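Local atomic coordinates of heterodimeric restriction endonuclease R.BspD6I small subunit (Bacillus sp., PDB entry 2P14), a protein that probably cleaves DNA as the catalytic subunit of a heterodimeric type IIS restriction endonuclease, working with a larger subunit that is a site-specific nickase. Residues Asn124-Pro129 and Leu165-Gly170. Residues are numbered along the deposited sequence; the frame is centred on the assembly and turned at random.
Sequences NKESEP and LRSDLG
The end of helix 154-165 and the type I beta turn from Arg166 to Leu169 receive Lys125, which comes from the loop leading into strand 130-134. The lysine chain is extended beyond CG, all three outer torsions near 180°, and this carries NZ across to the turn. Lys125 NZ donates to Leu165 O at 3.0 Å, nearly in line with the C=O bond. Lys125 NZ also donates to Arg166 O at 3.0 Å, from 55° above the carbonyl plane. Leu169 N closes the turn onto that same oxygen from the opposite face. Lys125 NZ makes its third carbonyl hydrogen bond to Leu169 O, at 3.0 Å, and a water links NZ to Gly170 O. Trp177 of helix 174-184 adds a cation-pi contact. The contact joins the loop entering strand 130-134, at the edge of a mixed sheet consistent with a PD-(D/E)XK nuclease core, to the turn between helices 154-165 and 174-184. A methionine in place of Lys125 would probably leave these three carbonyls without their shared donor and the turn less firmly held. Nearer its backbone, Lys125 CG lies 4.0 Å from Leu165 CD1. Leu165 CD2 meets Pro129 CB at 3.6 Å. A second water joins Glu126 OE2 to Ser167 O.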
loop_
_atom_site.group_PDB
_atom_site.type_symbol
_atom_site.label_atom_id
_atom_site.label_comp_id
_atom_site.label_asym_id
_atom_site.label_seq_id
_atom_site.Cartn_x
_atom_site.Cartn_y
_atom_site.Cartn_z
ATOM N N ASN A 124 8.494 13.055 6.905
ATOM C CA ASN A 124 9.450 13.425 5.872
ATOM C C ASN A 124 9.031 12.890 4.516
ATOM O O ASN A 124 9.457 11.804 4.115
ATOM C CB ASN A 124 10.853 12.926 6.203
ATOM C CG ASN A 124 11.913 13.568 5.317
ATOM O OD1 ASN A 124 11.645 13.995 4.180
ATOM N ND2 ASN A 124 13.132 13.637 5.836
ATOM N N LYS A 125 8.207 13.655 3.818
ATOM C CA LYS A 125 7.672 13.224 2.550
ATOM C C LYS A 125 8.677 13.307 1.401
ATOM O O LYS A 125 8.431 12.760 0.329
ATOM C CB LYS A 125 6.400 14.006 2.247
ATOM C CG LYS A 125 5.284 13.716 3.229
ATOM C CD LYS A 125 4.003 14.513 2.868
ATOM C CE LYS A 125 2.902 14.228 3.833
ATOM N NZ LYS A 125 1.702 15.003 3.473
ATOM N N GLU A 126 9.806 13.969 1.627
ATOM C CA GLU A 126 10.860 14.004 0.628
ATOM C C GLU A 126 11.628 12.697 0.602
ATOM O O GLU A 126 11.686 12.050 -0.437
ATOM C CB GLU A 126 11.808 15.175 0.904
ATOM C CG GLU A 126 11.129 16.528 0.833
ATOM C CD GLU A 126 10.544 16.828 -0.532
ATOM O OE1 GLU A 126 11.306 16.788 -1.530
ATOM O OE2 GLU A 126 9.321 17.120 -0.610
ATOM N N SER A 127 12.182 12.285 1.740
ATOM C CA SER A 127 13.024 11.100 1.764
ATOM C C SER A 127 12.260 9.805 2.070
ATOM O O SER A 127 12.705 8.732 1.671
ATOM C CB SER A 127 14.186 11.278 2.746
ATOM O OG SER A 127 13.717 11.360 4.073
ATOM N N GLU A 128 11.105 9.931 2.725
ATOM C CA GLU A 128 10.341 8.770 3.172
ATOM C C GLU A 128 8.851 8.935 2.790
ATOM O O GLU A 128 8.009 8.980 3.658
ATOM C CB GLU A 128 10.549 8.549 4.693
ATOM C CG GLU A 128 12.060 8.348 5.081
ATOM C CD GLU A 128 12.446 8.814 6.488
ATOM O OE1 GLU A 128 11.577 9.066 7.356
ATOM O OE2 GLU A 128 13.665 8.915 6.775
ATOM N N PRO A 129 8.531 9.022 1.469
ATOM C CA PRO A 129 7.144 9.260 1.075
ATOM C C PRO A 129 6.236 8.037 1.220
ATOM O O PRO A 129 6.458 7.008 0.545
ATOM C CB PRO A 129 7.261 9.680 -0.399
ATOM C CG PRO A 129 8.499 8.980 -0.884
ATOM C CD PRO A 129 9.421 8.936 0.289
ATOM N N LEU A 165 0.272 12.094 -2.176
ATOM C CA LEU A 165 1.298 12.331 -1.160
ATOM C C LEU A 165 1.182 13.701 -0.496
ATOM O O LEU A 165 1.477 13.835 0.704
ATOM C CB LEU A 165 2.700 12.150 -1.761
ATOM C CG LEU A 165 3.902 12.370 -0.831
ATOM C CD1 LEU A 165 3.968 11.338 0.331
ATOM C CD2 LEU A 165 5.197 12.347 -1.669
ATOM N N ARG A 166 0.750 14.703 -1.270
ATOM C CA ARG A 166 0.696 16.070 -0.763
ATOM C C ARG A 166 1.969 16.482 -0.001
ATOM O O ARG A 166 1.920 16.855 1.187
ATOM C CB ARG A 166 -0.543 16.270 0.119
ATOM C CG ARG A 166 -1.897 16.203 -0.647
ATOM C CD ARG A 166 -2.021 17.281 -1.730
ATOM N NE ARG A 166 -1.879 18.636 -1.181
ATOM C CZ ARG A 166 -2.869 19.365 -0.646
ATOM N NH1 ARG A 166 -4.097 18.892 -0.543
ATOM N NH2 ARG A 166 -2.613 20.578 -0.163
ATOM N N SER A 167 3.079 16.501 -0.722
ATOM C CA SER A 167 4.358 16.878 -0.124
ATOM C C SER A 167 4.402 18.331 0.368
ATOM O O SER A 167 5.328 18.708 1.097
ATOM C CB SER A 167 5.513 16.561 -1.081
ATOM O OG SER A 167 5.551 17.479 -2.152
ATOM N N ASP A 168 3.413 19.119 -0.039
ATOM C CA ASP A 168 3.293 20.507 0.415
ATOM C C ASP A 168 2.752 20.557 1.835
ATOM O O ASP A 168 2.879 21.580 2.512
ATOM C CB ASP A 168 2.364 21.324 -0.497
ATOM C CG ASP A 168 0.965 20.710 -0.607
ATOM O OD1 ASP A 168 0.879 19.542 -1.015
ATOM O OD2 ASP A 168 -0.025 21.396 -0.292
ATOM N N LEU A 169 2.123 19.467 2.286
ATOM C CA LEU A 169 1.527 19.435 3.602
ATOM C C LEU A 169 2.457 18.754 4.577
ATOM O O LEU A 169 2.927 17.648 4.330
ATOM C CB LEU A 169 0.177 18.694 3.570
ATOM C CG LEU A 169 -0.979 19.265 2.762
ATOM C CD1 LEU A 169 -2.173 18.348 2.874
ATOM C CD2 LEU A 169 -1.380 20.649 3.258
ATOM N N GLY A 170 2.731 19.421 5.686
ATOM C CA GLY A 170 3.642 18.870 6.685
ATOM C C GLY A 170 2.967 17.839 7.547
ATOM O O GLY A 170 1.753 17.634 7.454
HETATM O O HOH W 1 0.531 15.586 5.862
HETATM O O HOH W 2 7.965 17.641 1.640
#